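Local coordinates for activator of Hsp90 ATPase homologue 1/2-like C-terminal domain-containing protein (Staphylococcus saprophyticus subsp. saprophyticus, PDB 3Q6A), which is of unknown function but belongs to the AHA1 family, whose name-giving member activates the Hsp90 ATPase, at residues 2-7 with 91-96. Sequence-based numbering, arbitrary orientation.
Sequences DIITKM and TTTEKD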
ATOM      1  N   ASP D   2       1.133   6.638 -17.550  1.00 43.42           N
ATOM      2  CA  ASP D   2       1.030   5.217 -17.283  1.00 40.44           C
ATOM      3  C   ASP D   2       1.350   5.066 -15.809  1.00 33.89           C
ATOM      4  O   ASP D   2       2.373   5.556 -15.339  1.00 41.92           O
ATOM      5  CB  ASP D   2       2.035   4.434 -18.129  1.00 42.80           C
ATOM      6  CG  ASP D   2       1.605   4.313 -19.579  1.00 53.56           C
ATOM      7  OD1 ASP D   2       1.017   5.281 -20.106  1.00 51.17           O
ATOM      8  OD2 ASP D   2       1.861   3.255 -20.193  1.00 50.28           O
ATOM      9  N   ILE D   3       0.460   4.420 -15.068  1.00 28.44           N
ATOM     10  CA  ILE D   3       0.680   4.217 -13.648  1.00 22.11           C
ATOM     11  C   ILE D   3       1.459   2.919 -13.488  1.00 20.74           C
ATOM     12  O   ILE D   3       0.926   1.831 -13.683  1.00 24.19           O
ATOM     13  CB  ILE D   3      -0.653   4.123 -12.881  1.00 23.71           C
ATOM     14  CG1 ILE D   3      -1.517   5.344 -13.211  1.00 26.57           C
ATOM     15  CG2 ILE D   3      -0.394   4.044 -11.387  1.00 26.94           C
ATOM     16  CD1 ILE D   3      -2.885   5.328 -12.557  1.00 26.31           C
ATOM     17  N   ILE D   4       2.731   3.053 -13.131  1.00 20.09           N
ATOM     18  CA  ILE D   4       3.607   1.905 -12.951  1.00 24.22           C
ATOM     19  C   ILE D   4       3.980   1.759 -11.476  1.00 19.38           C
ATOM     20  O   ILE D   4       4.474   2.706 -10.850  1.00 21.14           O
ATOM     21  CB  ILE D   4       4.897   2.068 -13.799  1.00 23.27           C
ATOM     22  CG1 ILE D   4       4.526   2.245 -15.274  1.00 30.50           C
ATOM     23  CG2 ILE D   4       5.791   0.842 -13.643  1.00 26.10           C
ATOM     24  CD1 ILE D   4       5.690   2.632 -16.163  1.00 31.31           C
ATOM     25  N   THR D   5       3.721   0.583 -10.916  1.00 19.88           N
ATOM     26  CA  THR D   5       4.041   0.326  -9.521  1.00 17.77           C
ATOM     27  C   THR D   5       4.887  -0.938  -9.395  1.00 20.70           C
ATOM     28  O   THR D   5       4.627  -1.935 -10.058  1.00 20.18           O
ATOM     29  CB  THR D   5       2.752   0.162  -8.685  1.00 23.42           C
ATOM     30  OG1 THR D   5       1.885   1.274  -8.942  1.00 22.92           O
ATOM     31  CG2 THR D   5       3.078   0.132  -7.211  1.00 25.03           C
ATOM     32  N   LYS D   6       5.907  -0.893  -8.547  1.00 17.18           N
ATOM     33  CA  LYS D   6       6.775  -2.050  -8.357  1.00 20.83           C
ATOM     34  C   LYS D   6       6.785  -2.458  -6.899  1.00 24.97           C
ATOM     35  O   LYS D   6       6.827  -1.600  -6.016  1.00 24.64           O
ATOM     36  CB  LYS D   6       8.200  -1.726  -8.816  1.00 23.74           C
ATOM     37  CG  LYS D   6       8.339  -1.516 -10.315  1.00 28.30           C
ATOM     38  CD  LYS D   6       9.782  -1.251 -10.725  1.00 30.27           C
ATOM     39  CE  LYS D   6       9.897  -1.167 -12.240  1.00 38.32           C
ATOM     40  NZ  LYS D   6      11.294  -0.929 -12.701  1.00 53.67           N
HETATM   41  N   MSE D   7       6.723  -3.764  -6.646  1.00 20.18           N
HETATM   42  CA  MSE D   7       6.722  -4.280  -5.278  1.00 21.32           C
HETATM   43  C   MSE D   7       7.590  -5.528  -5.162  1.00 22.71           C
HETATM   44  O   MSE D   7       7.436  -6.475  -5.928  1.00 20.52           O
HETATM   45  CB  MSE D   7       5.306  -4.639  -4.832  1.00 25.47           C
HETATM   46  CG  MSE D   7       5.219  -5.155  -3.387  1.00 21.02           C
HETATM   47 SE   MSE D   7       5.515  -3.858  -2.135  1.00 14.05          SE
HETATM   48  CE  MSE D   7       3.905  -2.906  -2.265  1.00 20.00           C
ATOM     49  N   THR D  91       5.717  -5.835 -11.235  1.00 22.54           N
ATOM     50  CA  THR D  91       5.539  -4.516 -11.787  1.00 23.85           C
ATOM     51  C   THR D  91       4.168  -4.432 -12.413  1.00 29.74           C
ATOM     52  O   THR D  91       3.899  -5.126 -13.390  1.00 24.63           O
ATOM     53  CB  THR D  91       6.583  -4.212 -12.869  1.00 27.39           C
ATOM     54  OG1 THR D  91       7.896  -4.378 -12.321  1.00 25.88           O
ATOM     55  CG2 THR D  91       6.435  -2.782 -13.362  1.00 24.81           C
ATOM     56  N   THR D  92       3.294  -3.607 -11.840  1.00 25.89           N
ATOM     57  CA  THR D  92       1.960  -3.438 -12.411  1.00 22.19           C
ATOM     58  C   THR D  92       1.986  -2.163 -13.249  1.00 17.87           C
ATOM     59  O   THR D  92       2.586  -1.159 -12.865  1.00 19.05           O
ATOM     60  CB  THR D  92       0.849  -3.321 -11.320  1.00 20.31           C
ATOM     61  OG1 THR D  92       1.184  -2.276 -10.400  1.00 24.91           O
ATOM     62  CG2 THR D  92       0.681  -4.631 -10.566  1.00 17.90           C
ATOM     63  N   THR D  93       1.354  -2.218 -14.416  1.00 24.23           N
ATOM     64  CA  THR D  93       1.288  -1.066 -15.295  1.00 22.57           C
ATOM     65  C   THR D  93      -0.135  -0.907 -15.822  1.00 26.94           C
ATOM     66  O   THR D  93      -0.696  -1.832 -16.417  1.00 25.32           O
ATOM     67  CB  THR D  93       2.235  -1.206 -16.503  1.00 29.99           C
ATOM     68  OG1 THR D  93       3.595  -1.256 -16.052  1.00 33.01           O
ATOM     69  CG2 THR D  93       2.072  -0.019 -17.433  1.00 26.70           C
ATOM     70  N   GLU D  94      -0.728   0.252 -15.561  1.00 21.18           N
ATOM     71  CA  GLU D  94      -2.081   0.540 -16.055  1.00 26.67           C
ATOM     72  C   GLU D  94      -1.874   1.772 -16.921  1.00 22.59           C
ATOM     73  O   GLU D  94      -1.574   2.859 -16.430  1.00 30.67           O
ATOM     74  CB  GLU D  94      -3.056   0.811 -14.903  1.00 23.82           C
ATOM     75  CG  GLU D  94      -4.431   1.249 -15.403  1.00 29.68           C
ATOM     76  CD  GLU D  94      -5.485   1.322 -14.311  1.00 26.37           C
ATOM     77  OE1 GLU D  94      -5.142   1.567 -13.138  1.00 22.62           O
ATOM     78  OE2 GLU D  94      -6.675   1.148 -14.643  1.00 36.21           O
ATOM     79  N   LYS D  95      -2.029   1.579 -18.224  1.00 22.57           N
ATOM     80  CA  LYS D  95      -1.753   2.614 -19.197  1.00 21.14           C
ATOM     81  C   LYS D  95      -2.862   3.543 -19.629  1.00 25.81           C
ATOM     82  O   LYS D  95      -4.048   3.247 -19.473  1.00 23.17           O
ATOM     83  CB  LYS D  95      -1.178   1.965 -20.458  1.00 21.40           C
ATOM     84  CG  LYS D  95      -0.063   0.983 -20.177  1.00 29.64           C
ATOM     85  CD  LYS D  95       0.379   0.276 -21.445  1.00 32.32           C
ATOM     86  CE  LYS D  95       1.567  -0.628 -21.167  1.00 32.52           C
ATOM     87  NZ  LYS D  95       2.063  -1.248 -22.424  1.00 47.14           N
ATOM     88  N   ASP D  96      -2.411   4.656 -20.203  1.00 28.59           N
ATOM     89  CA  ASP D  96      -3.234   5.708 -20.777  1.00 40.11           C
ATOM     90  C   ASP D  96      -4.099   6.526 -19.826  1.00 40.34           C
ATOM     91  O   ASP D  96      -5.275   6.229 -19.615  1.00 45.74           O
ATOM     92  CB  ASP D  96      -4.083   5.114 -21.908  1.00 41.53           C
ATOM     93  CG  ASP D  96      -3.250   4.276 -22.882  1.00 49.02           C
ATOM     94  OD1 ASP D  96      -2.169   4.740 -23.306  1.00 45.02           O
ATOM     95  OD2 ASP D  96      -3.680   3.153 -23.227  1.00 52.46           O
TER
HETATM   96  O   HOH W   1       0.353   0.365 -11.159  1.00 23.05           O
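Ile3 exchanges two backbone hydrogen bonds with Glu94, and Thr5 two with Thr92, which sets the register of strands 3-9 and 87-94. The Thr5 pair is short and lies in the carbonyl planes, Thr5 N to Thr92 O and Thr92 N to Thr5 O both measuring 2.8 Å; the donors at the Ile3 pair lie out of the carbonyl planes. A water sits over the face carrying Thr5 and Thr92, donating to Ile3 O and hydrogen-bonding to both threonine hydroxyls, with Thr5 OG1 at 2.8 Å. Thr92 OG1, standing between its own backbone N and carbonyl carbon (chi1 54°), is turned to the water. On the reverse face, the Ile4 and Thr91 methyls meet, CG2 to CG2 at 3.7 Å, while Lys6 runs extended beside Thr91, its CG 3.5 Å from Thr91 OG1. Beyond the strand end, Asp2 lays OD2 against the aliphatic part of Lys95, 3.0 Å from CG, and OD1 accepts a weak bond from Asp96 N. Further out, Lys109 and Trp112 of helix 102-125 hydrogen-bond to Thr5 OG1 and Glu94 OE1, tying these polar ends to the helix; Glu110 of the second subunit also packs on Thr5. Antiparallel pairing of the first and last strands, whose 3-7 and 91-94 portions run at 168°, backed by a long C-terminal helix, is characteristic of the Bet v 1-like helix-grip fold.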